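Local coordinates for protein Bug27 (Bordetella pertussis, PDB 2QPQ) that probably serves as a periplasmic solute-binding receptor of the Bug family, closing around small ligands in the manner of a Venus flytrap, at residues 142-147 with 290-295; 112-117 with 121-126; 26-31 with 257-262. One frame throughout, in Å; residues are numbered along the deposited sequence.

Contact 1. Residues 142-147 with 290-295; sequences QHLAGE and SALTKQ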
ATOM      1  N   GLN A 142       5.025  -2.608   3.590  1.00 17.13           N
ATOM      2  CA  GLN A 142       5.917  -3.769   3.303  1.00 17.13           C
ATOM      3  C   GLN A 142       6.847  -3.980   4.492  1.00 16.91           C
ATOM      4  O   GLN A 142       6.970  -5.088   5.028  1.00 15.39           O
ATOM      5  CB  GLN A 142       6.703  -3.536   1.992  1.00 17.36           C
ATOM      6  CG  GLN A 142       5.802  -3.678   0.767  1.00 18.56           C
ATOM      7  CD  GLN A 142       4.793  -2.528   0.636  1.00 20.42           C
ATOM      8  OE1 GLN A 142       5.133  -1.394   0.884  1.00 21.32           O
ATOM      9  NE2 GLN A 142       3.526  -2.845   0.277  1.00 18.79           N
ATOM     10  N   HIS A 143       7.461  -2.893   4.944  1.00 16.61           N
ATOM     11  CA  HIS A 143       8.197  -2.921   6.221  1.00 17.13           C
ATOM     12  C   HIS A 143       7.317  -3.498   7.344  1.00 17.68           C
ATOM     13  O   HIS A 143       7.705  -4.437   8.032  1.00 17.47           O
ATOM     14  CB  HIS A 143       8.685  -1.509   6.546  1.00 16.99           C
ATOM     15  CG  HIS A 143       9.364  -1.374   7.874  1.00 18.16           C
ATOM     16  ND1 HIS A 143       9.664  -0.146   8.436  1.00 18.26           N
ATOM     17  CD2 HIS A 143       9.792  -2.305   8.754  1.00 17.52           C
ATOM     18  CE1 HIS A 143      10.253  -0.334   9.601  1.00 18.35           C
ATOM     19  NE2 HIS A 143      10.349  -1.637   9.814  1.00 18.96           N
ATOM     20  N   LEU A 144       6.119  -2.959   7.522  1.00 18.22           N
ATOM     21  CA  LEU A 144       5.262  -3.446   8.594  1.00 20.00           C
ATOM     22  C   LEU A 144       4.817  -4.917   8.432  1.00 20.17           C
ATOM     23  O   LEU A 144       4.637  -5.604   9.431  1.00 20.72           O
ATOM     24  CB  LEU A 144       4.050  -2.529   8.779  1.00 19.96           C
ATOM     25  CG  LEU A 144       4.297  -1.103   9.308  1.00 23.54           C
ATOM     26  CD1 LEU A 144       2.990  -0.526   9.863  1.00 21.88           C
ATOM     27  CD2 LEU A 144       5.421  -1.004  10.311  1.00 28.94           C
ATOM     28  N   ALA A 145       4.665  -5.397   7.190  1.00 20.15           N
ATOM     29  CA  ALA A 145       4.360  -6.811   6.959  1.00 20.13           C
ATOM     30  C   ALA A 145       5.451  -7.717   7.572  1.00 20.01           C
ATOM     31  O   ALA A 145       5.137  -8.725   8.239  1.00 19.76           O
ATOM     32  CB  ALA A 145       4.127  -7.122   5.474  1.00 20.19           C
ATOM     33  N   GLY A 146       6.711  -7.322   7.434  1.00 19.51           N
ATOM     34  CA  GLY A 146       7.842  -8.134   8.001  1.00 18.81           C
ATOM     35  C   GLY A 146       7.853  -8.015   9.519  1.00 20.09           C
ATOM     36  O   GLY A 146       8.106  -8.988  10.243  1.00 21.07           O
ATOM     37  N   GLU A 147       7.610  -6.814  10.031  1.00 20.01           N
ATOM     38  CA  GLU A 147       7.548  -6.645  11.478  1.00 20.22           C
ATOM     39  C   GLU A 147       6.343  -7.374  12.091  1.00 20.48           C
ATOM     40  O   GLU A 147       6.441  -7.944  13.166  1.00 20.31           O
ATOM     41  CB  GLU A 147       7.573  -5.160  11.835  1.00 20.83           C
ATOM     42  CG  GLU A 147       8.979  -4.527  11.569  1.00 24.90           C
ATOM     43  CD  GLU A 147      10.087  -5.283  12.297  1.00 30.95           C
ATOM     44  OE1 GLU A 147       9.936  -5.461  13.515  1.00 34.56           O
ATOM     45  OE2 GLU A 147      11.110  -5.711  11.667  1.00 37.32           O
ATOM     46  N   SER A 290      -0.912   1.651  14.490  1.00 19.62           N
ATOM     47  CA  SER A 290      -0.321   2.398  15.615  1.00 20.08           C
ATOM     48  C   SER A 290       0.045   1.445  16.737  1.00 20.61           C
ATOM     49  O   SER A 290       1.085   1.613  17.397  1.00 20.27           O
ATOM     50  CB  SER A 290      -1.280   3.484  16.110  1.00 20.28           C
ATOM     51  OG  SER A 290      -1.037   4.640  15.323  1.00 21.33           O
ATOM     52  N   ALA A 291      -0.814   0.454  16.937  1.00 20.30           N
ATOM     53  CA  ALA A 291      -0.575  -0.576  17.954  1.00 22.78           C
ATOM     54  C   ALA A 291       0.701  -1.400  17.654  1.00 22.75           C
ATOM     55  O   ALA A 291       1.557  -1.629  18.536  1.00 23.81           O
ATOM     56  CB  ALA A 291      -1.790  -1.479  18.056  1.00 22.93           C
ATOM     57  N   LEU A 292       0.820  -1.844  16.411  1.00 21.82           N
ATOM     58  CA  LEU A 292       1.992  -2.567  15.943  1.00 22.15           C
ATOM     59  C   LEU A 292       3.275  -1.755  16.063  1.00 22.26           C
ATOM     60  O   LEU A 292       4.267  -2.255  16.578  1.00 22.62           O
ATOM     61  CB  LEU A 292       1.802  -3.009  14.478  1.00 22.48           C
ATOM     62  CG  LEU A 292       2.985  -3.757  13.827  1.00 23.22           C
ATOM     63  CD1 LEU A 292       3.327  -5.058  14.591  1.00 24.76           C
ATOM     64  CD2 LEU A 292       2.658  -4.016  12.356  1.00 23.09           C
ATOM     65  N   THR A 293       3.283  -0.526  15.560  1.00 22.23           N
ATOM     66  CA  THR A 293       4.511   0.277  15.592  1.00 22.80           C
ATOM     67  C   THR A 293       4.858   0.760  17.028  1.00 24.48           C
ATOM     68  O   THR A 293       6.028   1.024  17.334  1.00 25.31           O
ATOM     69  CB  THR A 293       4.475   1.458  14.597  1.00 22.91           C
ATOM     70  OG1 THR A 293       3.379   2.323  14.909  1.00 21.45           O
ATOM     71  CG2 THR A 293       4.333   0.964  13.189  1.00 20.90           C
ATOM     72  N   LYS A 294       3.851   0.853  17.890  1.00 26.20           N
ATOM     73  CA  LYS A 294       4.101   1.042  19.331  1.00 28.97           C
ATOM     74  C   LYS A 294       4.804  -0.193  19.943  1.00 29.40           C
ATOM     75  O   LYS A 294       5.829  -0.030  20.605  1.00 29.21           O
ATOM     76  CB  LYS A 294       2.829   1.429  20.090  1.00 28.90           C
ATOM     77  CG  LYS A 294       3.049   2.184  21.410  1.00 31.02           C
ATOM     78  CD  LYS A 294       1.700   2.439  22.105  1.00 31.07           C
ATOM     79  CE  LYS A 294       1.733   2.172  23.602  1.00 36.86           C
ATOM     80  NZ  LYS A 294       0.483   2.783  24.229  1.00 39.11           N
ATOM     81  N   GLN A 295       4.310  -1.401  19.676  1.00 30.83           N
ATOM     82  CA  GLN A 295       4.980  -2.649  20.125  1.00 33.21           C
ATOM     83  C   GLN A 295       6.468  -2.683  19.762  1.00 32.37           C
ATOM     84  O   GLN A 295       7.328  -2.947  20.615  1.00 33.29           O
ATOM     85  CB  GLN A 295       4.369  -3.886  19.484  1.00 33.38           C
ATOM     86  CG  GLN A 295       2.967  -4.257  19.873  1.00 37.22           C
ATOM     87  CD  GLN A 295       2.481  -5.505  19.115  1.00 37.59           C
ATOM     88  OE1 GLN A 295       2.992  -6.612  19.338  1.00 42.65           O
ATOM     89  NE2 GLN A 295       1.506  -5.327  18.217  1.00 39.25           N
TER
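No ring takes part where Leu-144 meets Leu-292 and Thr-293; the flat groups of helix 141-153 lie to the side of this junction. The imidazole of His-143 stacks on the ring of His-159, and its ND1 is hydrogen-bonded to Gly-139 N. The amide of Gln-142 makes its bonds away from the C-terminal helix: NE2 is hydrogen-bonded to Gln-228 OE1 and Ser-104 OG, while OE1 lies near a citrate that probably came from the crystallisation liquor.

The contact itself is a helix-helix crossing within the alpha/beta Venus flytrap fold, made between helix 141-153 and the C-terminal helix 275-296. The axes of the two short segments approach to 10.9 Å at an angle of 64°, and side-chain branches bridge the gap; no hydrogen bond crosses it. Leu-144 reaches across with both methyls turned to Thr-293: its CD2 lies 3.7 Å from Thr-293 CG2, and its CD1 3.9 Å from the same methyl. Thr-293 can offer that methyl because OG1 sits between the backbone N and the carbonyl carbon (chi1 60°), where it is hydrogen-bonded to Phe-289 O one turn back in its own helix. Val-77 and Val-81 of helix 74-81 add to this apolar patch, touching Leu-144 and Thr-293 respectively.

Leu-292 comes in over the base of Leu-144, with CG anti to its backbone N (chi1 178°), and continues onto Leu-148 and Val-151 of the same opposing helix. Glu-147 starts out toward the C-terminal helix but its chain leads away, and OE2 is hydrogen-bonded to Tyr-133 OH. At the root of Leu-144, the CD2 methyl of Leu-292 lies 4.1 Å from Leu-144 CB and 3.9 Å from Leu-144 O.

Contact 2. Residues 112-117 with 121-126; sequences SKYKTL and MAAAKQ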
ATOM      1  N   SER A 112      17.254 -19.880  -3.872  1.00 30.52           N
ATOM      2  CA  SER A 112      17.405 -19.637  -2.425  1.00 28.28           C
ATOM      3  C   SER A 112      17.207 -20.904  -1.579  1.00 28.48           C
ATOM      4  O   SER A 112      16.370 -21.743  -1.909  1.00 28.16           O
ATOM      5  CB  SER A 112      16.338 -18.635  -1.989  1.00 27.46           C
ATOM      6  OG  SER A 112      16.238 -18.579  -0.591  1.00 24.37           O
ATOM      7  N   LYS A 113      17.927 -20.997  -0.469  1.00 28.41           N
ATOM      8  CA  LYS A 113      17.734 -22.083   0.503  1.00 30.24           C
ATOM      9  C   LYS A 113      16.360 -22.089   1.136  1.00 30.04           C
ATOM     10  O   LYS A 113      15.968 -23.110   1.696  1.00 30.95           O
ATOM     11  CB  LYS A 113      18.777 -22.044   1.623  1.00 30.58           C
ATOM     12  CG  LYS A 113      18.746 -20.768   2.442  1.00 32.46           C
ATOM     13  CD  LYS A 113      19.738 -20.856   3.564  1.00 34.43           C
ATOM     14  CE  LYS A 113      19.839 -19.539   4.296  1.00 39.57           C
ATOM     15  NZ  LYS A 113      20.842 -19.641   5.430  1.00 35.88           N
ATOM     16  N   TYR A 114      15.644 -20.958   1.075  1.00 29.22           N
ATOM     17  CA  TYR A 114      14.315 -20.874   1.670  1.00 28.89           C
ATOM     18  C   TYR A 114      13.293 -21.244   0.630  1.00 29.20           C
ATOM     19  O   TYR A 114      13.032 -20.487  -0.310  1.00 28.02           O
ATOM     20  CB  TYR A 114      13.986 -19.464   2.191  1.00 28.68           C
ATOM     21  CG  TYR A 114      14.941 -18.901   3.192  1.00 27.48           C
ATOM     22  CD1 TYR A 114      15.216 -19.572   4.392  1.00 26.64           C
ATOM     23  CD2 TYR A 114      15.549 -17.662   2.967  1.00 25.92           C
ATOM     24  CE1 TYR A 114      16.101 -19.030   5.336  1.00 25.19           C
ATOM     25  CE2 TYR A 114      16.441 -17.130   3.885  1.00 26.78           C
ATOM     26  CZ  TYR A 114      16.695 -17.824   5.078  1.00 26.83           C
ATOM     27  OH  TYR A 114      17.548 -17.254   5.993  1.00 30.05           O
ATOM     28  N   LYS A 115      12.712 -22.423   0.827  1.00 29.52           N
ATOM     29  CA  LYS A 115      11.750 -23.002  -0.080  1.00 30.30           C
ATOM     30  C   LYS A 115      10.306 -22.680   0.339  1.00 29.27           C
ATOM     31  O   LYS A 115       9.385 -22.605  -0.502  1.00 29.89           O
ATOM     32  CB  LYS A 115      12.005 -24.541  -0.098  1.00 34.30           C
ATOM     33  CG  LYS A 115      13.054 -25.069  -1.142  1.00 29.14           C
ATOM     34  CD  LYS A 115      14.458 -24.422  -1.159  1.00 42.04           C
ATOM     35  CE  LYS A 115      15.431 -25.161  -2.156  1.00 30.61           C
ATOM     36  NZ  LYS A 115      16.766 -24.485  -2.508  1.00 39.11           N
ATOM     37  N   THR A 116      10.098 -22.462   1.638  1.00 28.28           N
ATOM     38  CA  THR A 116       8.772 -22.145   2.149  1.00 27.45           C
ATOM     39  C   THR A 116       8.905 -21.034   3.181  1.00 26.64           C
ATOM     40  O   THR A 116      10.003 -20.786   3.686  1.00 26.70           O
ATOM     41  CB  THR A 116       8.126 -23.370   2.861  1.00 27.28           C
ATOM     42  OG1 THR A 116       8.841 -23.644   4.064  1.00 27.79           O
ATOM     43  CG2 THR A 116       8.174 -24.615   2.000  1.00 29.56           C
ATOM     44  N   LEU A 117       7.796 -20.387   3.518  1.00 26.45           N
ATOM     45  CA  LEU A 117       7.795 -19.444   4.628  1.00 26.80           C
ATOM     46  C   LEU A 117       8.199 -20.102   5.940  1.00 26.56           C
ATOM     47  O   LEU A 117       8.846 -19.466   6.750  1.00 26.98           O
ATOM     48  CB  LEU A 117       6.451 -18.721   4.794  1.00 26.69           C
ATOM     49  CG  LEU A 117       6.531 -17.441   5.661  1.00 27.73           C
ATOM     50  CD1 LEU A 117       7.149 -16.312   4.831  1.00 27.91           C
ATOM     51  CD2 LEU A 117       5.190 -16.998   6.203  1.00 28.07           C
ATOM     52  N   MET A 121      10.943 -18.747   8.743  1.00 27.18           N
ATOM     53  CA  MET A 121      10.589 -18.503  10.139  1.00 27.79           C
ATOM     54  C   MET A 121      11.437 -19.331  11.124  1.00 27.90           C
ATOM     55  O   MET A 121      11.876 -18.808  12.135  1.00 28.70           O
ATOM     56  CB  MET A 121       9.093 -18.692  10.373  1.00 27.50           C
ATOM     57  CG  MET A 121       8.211 -17.666   9.668  1.00 27.04           C
ATOM     58  SD  MET A 121       6.454 -17.920   9.971  1.00 28.95           S
ATOM     59  CE  MET A 121       6.147 -19.544   9.270  1.00 26.20           C
ATOM     60  N   ALA A 122      11.667 -20.607  10.809  1.00 28.93           N
ATOM     61  CA  ALA A 122      12.623 -21.458  11.542  1.00 28.72           C
ATOM     62  C   ALA A 122      14.006 -20.797  11.585  1.00 28.78           C
ATOM     63  O   ALA A 122      14.585 -20.673  12.653  1.00 29.20           O
ATOM     64  CB  ALA A 122      12.710 -22.871  10.890  1.00 28.39           C
ATOM     65  N   ALA A 123      14.507 -20.336  10.424  1.00 28.10           N
ATOM     66  CA  ALA A 123      15.829 -19.713  10.331  1.00 27.84           C
ATOM     67  C   ALA A 123      15.931 -18.476  11.214  1.00 27.37           C
ATOM     68  O   ALA A 123      16.988 -18.173  11.770  1.00 26.33           O
ATOM     69  CB  ALA A 123      16.133 -19.344   8.872  1.00 28.42           C
ATOM     70  N   ALA A 124      14.819 -17.766  11.355  1.00 27.61           N
ATOM     71  CA  ALA A 124      14.793 -16.506  12.099  1.00 28.16           C
ATOM     72  C   ALA A 124      14.208 -16.597  13.509  1.00 29.20           C
ATOM     73  O   ALA A 124      14.046 -15.572  14.170  1.00 27.04           O
ATOM     74  CB  ALA A 124      14.061 -15.401  11.265  1.00 27.57           C
ATOM     75  N   LYS A 125      13.903 -17.818  13.977  1.00 31.22           N
ATOM     76  CA  LYS A 125      13.302 -17.985  15.311  1.00 33.52           C
ATOM     77  C   LYS A 125      14.129 -17.362  16.443  1.00 35.14           C
ATOM     78  O   LYS A 125      13.567 -16.656  17.277  1.00 34.30           O
ATOM     79  CB  LYS A 125      12.952 -19.464  15.627  1.00 34.24           C
ATOM     80  CG  LYS A 125      11.453 -19.844  15.581  1.00 36.86           C
ATOM     81  CD  LYS A 125      10.519 -18.889  16.373  1.00 39.75           C
ATOM     82  CE  LYS A 125      10.636 -19.084  17.891  1.00 40.83           C
ATOM     83  NZ  LYS A 125      10.808 -17.793  18.659  1.00 42.63           N
ATOM     84  N   GLN A 126      15.445 -17.607  16.468  1.00 37.79           N
ATOM     85  CA  GLN A 126      16.343 -17.077  17.545  1.00 41.01           C
ATOM     86  C   GLN A 126      16.789 -15.595  17.339  1.00 41.08           C
ATOM     87  O   GLN A 126      16.821 -15.127  16.197  1.00 40.69           O
ATOM     88  CB  GLN A 126      17.555 -18.015  17.735  1.00 40.90           C
ATOM     89  CG  GLN A 126      17.183 -19.473  18.076  1.00 42.50           C
ATOM     90  CD  GLN A 126      18.358 -20.298  18.597  1.00 44.33           C
ATOM     91  OE1 GLN A 126      19.065 -19.882  19.523  1.00 49.04           O
ATOM     92  NE2 GLN A 126      18.559 -21.498  18.019  1.00 46.91           N
TER
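Leu-117 and Met-121 lie one turn apart in the short helix 117-123, and a helical i to i+4 hydrogen bond ties them: Met-121 N donates to Leu-117 O at 3.0 Å, nearly straight at 167°. Thr-116 is the N-cap, its OG1 hydrogen-bonded to Glu-119 N. Ahead of it the chain makes an ST turn, with Ser-112 OG accepting from Tyr-114 N at 3.0 Å. Lys-115 folds back over the same turn, and its NZ donates a hydrogen bond to Ser-112 O (2.8 Å), coming from above the carbonyl plane.

The remaining contacts are van der Waals. Met-121 bends at its last torsion (chi3 -62°), which packs CE against the carbonyl oxygen Leu-117 O at 3.7 Å, while SD lies 4.1 Å from Leu-117 CD2. Beyond this pair, Met-121 rests on Leu-149 and Ala-153 of helix 141-153, and Leu-117 on Leu-199 and Ala-200 of strand 196-201.

Tyr-114 links the loop to the far end of the helix. One face of its ring carries Lys-113 CG, 4.1 Å above the plane and over the centre. Ala-123 approaches the ring obliquely near the hydroxyl end, its CB 3.6 Å from Tyr-114 CE1 and 3.8 Å from Tyr-114 OH.

Contact 3. Residues 26-31 with 257-262; sequences ARLIGN and DDVQKK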
ATOM      1  N   ALA A  26      -3.718   6.891  -9.551  1.00 19.30           N
ATOM      2  CA  ALA A  26      -4.115   8.297  -9.645  1.00 19.43           C
ATOM      3  C   ALA A  26      -4.102   8.795 -11.103  1.00 20.05           C
ATOM      4  O   ALA A  26      -5.064   9.411 -11.561  1.00 19.76           O
ATOM      5  CB  ALA A  26      -3.236   9.205  -8.712  1.00 18.71           C
ATOM      6  N   ARG A  27      -3.044   8.483 -11.844  1.00 20.22           N
ATOM      7  CA  ARG A  27      -2.930   8.927 -13.239  1.00 21.70           C
ATOM      8  C   ARG A  27      -3.937   8.212 -14.156  1.00 23.02           C
ATOM      9  O   ARG A  27      -4.466   8.843 -15.100  1.00 23.77           O
ATOM     10  CB  ARG A  27      -1.468   8.769 -13.739  1.00 21.40           C
ATOM     11  CG  ARG A  27      -0.564   9.732 -13.011  1.00 22.13           C
ATOM     12  CD  ARG A  27       0.872   9.683 -13.439  1.00 24.08           C
ATOM     13  NE  ARG A  27       1.640  10.660 -12.647  1.00 24.87           N
ATOM     14  CZ  ARG A  27       1.734  11.955 -12.918  1.00 25.99           C
ATOM     15  NH1 ARG A  27       1.112  12.463 -13.996  1.00 26.35           N
ATOM     16  NH2 ARG A  27       2.464  12.740 -12.126  1.00 23.54           N
ATOM     17  N   LEU A  28      -4.233   6.938 -13.849  1.00 23.54           N
ATOM     18  CA  LEU A  28      -5.240   6.166 -14.598  1.00 24.82           C
ATOM     19  C   LEU A  28      -6.630   6.805 -14.379  1.00 25.58           C
ATOM     20  O   LEU A  28      -7.361   7.094 -15.354  1.00 26.85           O
ATOM     21  CB  LEU A  28      -5.198   4.677 -14.212  1.00 24.86           C
ATOM     22  CG  LEU A  28      -6.103   3.576 -14.817  1.00 25.99           C
ATOM     23  CD1 LEU A  28      -5.811   3.387 -16.290  1.00 29.61           C
ATOM     24  CD2 LEU A  28      -5.896   2.260 -14.112  1.00 24.87           C
ATOM     25  N   ILE A  29      -6.983   7.026 -13.113  1.00 24.91           N
ATOM     26  CA  ILE A  29      -8.218   7.742 -12.755  1.00 25.67           C
ATOM     27  C   ILE A  29      -8.288   9.119 -13.413  1.00 26.55           C
ATOM     28  O   ILE A  29      -9.296   9.462 -14.049  1.00 27.12           O
ATOM     29  CB  ILE A  29      -8.414   7.856 -11.190  1.00 24.99           C
ATOM     30  CG1 ILE A  29      -8.676   6.494 -10.565  1.00 24.29           C
ATOM     31  CG2 ILE A  29      -9.600   8.791 -10.809  1.00 24.00           C
ATOM     32  CD1 ILE A  29      -8.338   6.465  -9.041  1.00 26.38           C
ATOM     33  N   GLY A  30      -7.213   9.890 -13.294  1.00 26.89           N
ATOM     34  CA  GLY A  30      -7.180  11.269 -13.762  1.00 29.22           C
ATOM     35  C   GLY A  30      -7.457  11.400 -15.253  1.00 30.60           C
ATOM     36  O   GLY A  30      -8.177  12.310 -15.675  1.00 30.23           O
ATOM     37  N   ASN A  31      -6.862  10.476 -16.015  1.00 31.87           N
ATOM     38  CA  ASN A  31      -7.060  10.268 -17.448  1.00 33.81           C
ATOM     39  C   ASN A  31      -8.517  10.092 -17.873  1.00 33.65           C
ATOM     40  O   ASN A  31      -8.972  10.757 -18.782  1.00 34.20           O
ATOM     41  CB  ASN A  31      -6.211   9.069 -17.938  1.00 34.51           C
ATOM     42  CG  ASN A  31      -6.366   8.794 -19.464  1.00 38.28           C
ATOM     43  OD1 ASN A  31      -6.917   7.750 -19.888  1.00 40.64           O
ATOM     44  ND2 ASN A  31      -5.873   9.734 -20.289  1.00 41.39           N
ATOM     45  N   ASP A 257     -14.052  -1.989 -18.547  1.00 29.34           N
ATOM     46  CA  ASP A 257     -13.389  -3.273 -18.869  1.00 29.83           C
ATOM     47  C   ASP A 257     -11.882  -3.082 -19.006  1.00 28.74           C
ATOM     48  O   ASP A 257     -11.085  -3.883 -18.499  1.00 29.15           O
ATOM     49  CB  ASP A 257     -13.865  -3.838 -20.227  1.00 31.49           C
ATOM     50  CG  ASP A 257     -15.277  -4.325 -20.220  1.00 35.12           C
ATOM     51  OD1 ASP A 257     -15.827  -4.694 -19.153  1.00 36.48           O
ATOM     52  OD2 ASP A 257     -15.832  -4.389 -21.350  1.00 40.58           O
ATOM     53  N   ASP A 258     -11.474  -2.034 -19.717  1.00 27.58           N
ATOM     54  CA  ASP A 258     -10.073  -1.888 -19.982  1.00 27.48           C
ATOM     55  C   ASP A 258      -9.270  -1.640 -18.668  1.00 26.77           C
ATOM     56  O   ASP A 258      -8.191  -2.190 -18.467  1.00 24.84           O
ATOM     57  CB  ASP A 258      -9.797  -0.874 -21.095  1.00 28.28           C
ATOM     58  CG  ASP A 258     -10.252   0.516 -20.768  1.00 31.52           C
ATOM     59  OD1 ASP A 258     -10.952   0.725 -19.754  1.00 33.33           O
ATOM     60  OD2 ASP A 258      -9.902   1.429 -21.549  1.00 36.92           O
ATOM     61  N   VAL A 259      -9.865  -0.863 -17.771  1.00 26.77           N
ATOM     62  CA  VAL A 259      -9.271  -0.590 -16.461  1.00 25.58           C
ATOM     63  C   VAL A 259      -9.170  -1.839 -15.626  1.00 25.52           C
ATOM     64  O   VAL A 259      -8.117  -2.074 -15.011  1.00 25.52           O
ATOM     65  CB  VAL A 259     -10.082   0.492 -15.711  1.00 25.22           C
ATOM     66  CG1 VAL A 259      -9.655   0.575 -14.247  1.00 25.98           C
ATOM     67  CG2 VAL A 259      -9.895   1.821 -16.418  1.00 25.13           C
ATOM     68  N   GLN A 260     -10.239  -2.632 -15.585  1.00 25.64           N
ATOM     69  CA  GLN A 260     -10.265  -3.869 -14.765  1.00 28.28           C
ATOM     70  C   GLN A 260      -9.183  -4.855 -15.216  1.00 28.73           C
ATOM     71  O   GLN A 260      -8.499  -5.478 -14.397  1.00 29.42           O
ATOM     72  CB  GLN A 260     -11.634  -4.576 -14.835  1.00 28.79           C
ATOM     73  CG  GLN A 260     -12.776  -3.878 -14.037  1.00 31.45           C
ATOM     74  CD  GLN A 260     -12.533  -3.916 -12.542  1.00 33.90           C
ATOM     75  OE1 GLN A 260     -12.246  -4.968 -11.972  1.00 34.72           O
ATOM     76  NE2 GLN A 260     -12.641  -2.752 -11.890  1.00 38.61           N
ATOM     77  N   LYS A 261      -9.045  -4.994 -16.530  1.00 30.19           N
ATOM     78  CA  LYS A 261      -8.087  -5.958 -17.115  1.00 31.02           C
ATOM     79  C   LYS A 261      -6.659  -5.555 -16.768  1.00 30.48           C
ATOM     80  O   LYS A 261      -5.890  -6.376 -16.294  1.00 30.51           O
ATOM     81  CB  LYS A 261      -8.267  -6.045 -18.647  1.00 31.78           C
ATOM     82  CG  LYS A 261      -7.132  -6.761 -19.364  1.00 32.90           C
ATOM     83  CD  LYS A 261      -7.248  -6.695 -20.880  1.00 32.51           C
ATOM     84  CE  LYS A 261      -6.074  -7.456 -21.527  1.00 38.01           C
ATOM     85  NZ  LYS A 261      -6.005  -8.866 -21.010  1.00 39.87           N
ATOM     86  N   LYS A 262      -6.337  -4.286 -17.014  1.00 30.58           N
ATOM     87  CA  LYS A 262      -5.045  -3.710 -16.719  1.00 30.49           C
ATOM     88  C   LYS A 262      -4.638  -3.994 -15.291  1.00 30.35           C
ATOM     89  O   LYS A 262      -3.526  -4.432 -15.051  1.00 30.64           O
ATOM     90  CB  LYS A 262      -5.042  -2.199 -16.939  1.00 29.48           C
ATOM     91  CG  LYS A 262      -3.661  -1.589 -16.800  1.00 32.61           C
ATOM     92  CD  LYS A 262      -3.711  -0.096 -16.606  1.00 36.43           C
ATOM     93  CE  LYS A 262      -2.455   0.403 -15.893  1.00 38.82           C
ATOM     94  NZ  LYS A 262      -1.550   1.231 -16.740  1.00 42.99           N
TER
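Leu-28 lays its isobutyl end against Val-259 and the aliphatic chain of Lys-262, two residues three apart on the opposing helix. Its CD2 reaches 4.1 Å from Val-259 CG1 and, at the same distance of 4.1 Å, Lys-262 CD. The other methyl, Leu-28 CD1, is also 4.1 Å from Lys-262 CD; the two methyls of the leucine thus straddle that one methylene. Leu-28 gets there with CG anti to its backbone N (chi1 -179°), and its side chain lies alongside those of Val-259 and Lys-262, running the opposite way to both.

No hydrogen bond joins the two segments; the direct contacts are van der Waals ones between methyls and methylenes. The seam is lengthened by neighbours one turn to each side of Leu-28 on helix 21-35: Met-24 touches Lys-262, and Tyr-32 touches both Val-259 and Asp-258. Near the start of helix 257-266, Asp-258 OD1 forms a salt bridge with Arg-256 NE and a weak hydrogen bond to Val-259 N, at 2.8 Å but bent to 120°.

Helix 21-35 has other duties elsewhere on its circumference. Ile-29 packs on Ile-250 and Met-254 of helix 240-254, and Ala-26 lies on Ile-12 and Val-14 of strand 10-14. That helix joins the paired parallel strands 10-14 and 41-45, making a beta-alpha-beta crossover, and helix 257-266 packs alongside it as part of the alpha/beta architecture of the Venus flytrap.

How the contacts relate
Contacts 1 and 2 are neighbours through helix 141-153: it supplies residues 142-147 to contact 1, and further along it Leu-149 and Ala-153 touch Met-121 of contact 2. Their centres are 20 Å apart and their nearest atoms about 9 Å apart. Contact 3 lies on the other side of the chain's centre from both, its centre 31 Å from that of contact 1 and 38 Å from that of contact 2. In sequence, contact 2 is nested inside the loop closed by contact 3, whereas contacts 1 and 3 interleave. Gln-142 of contact 1 has a citrate, probably from the crystallisation liquor, close to its OE1.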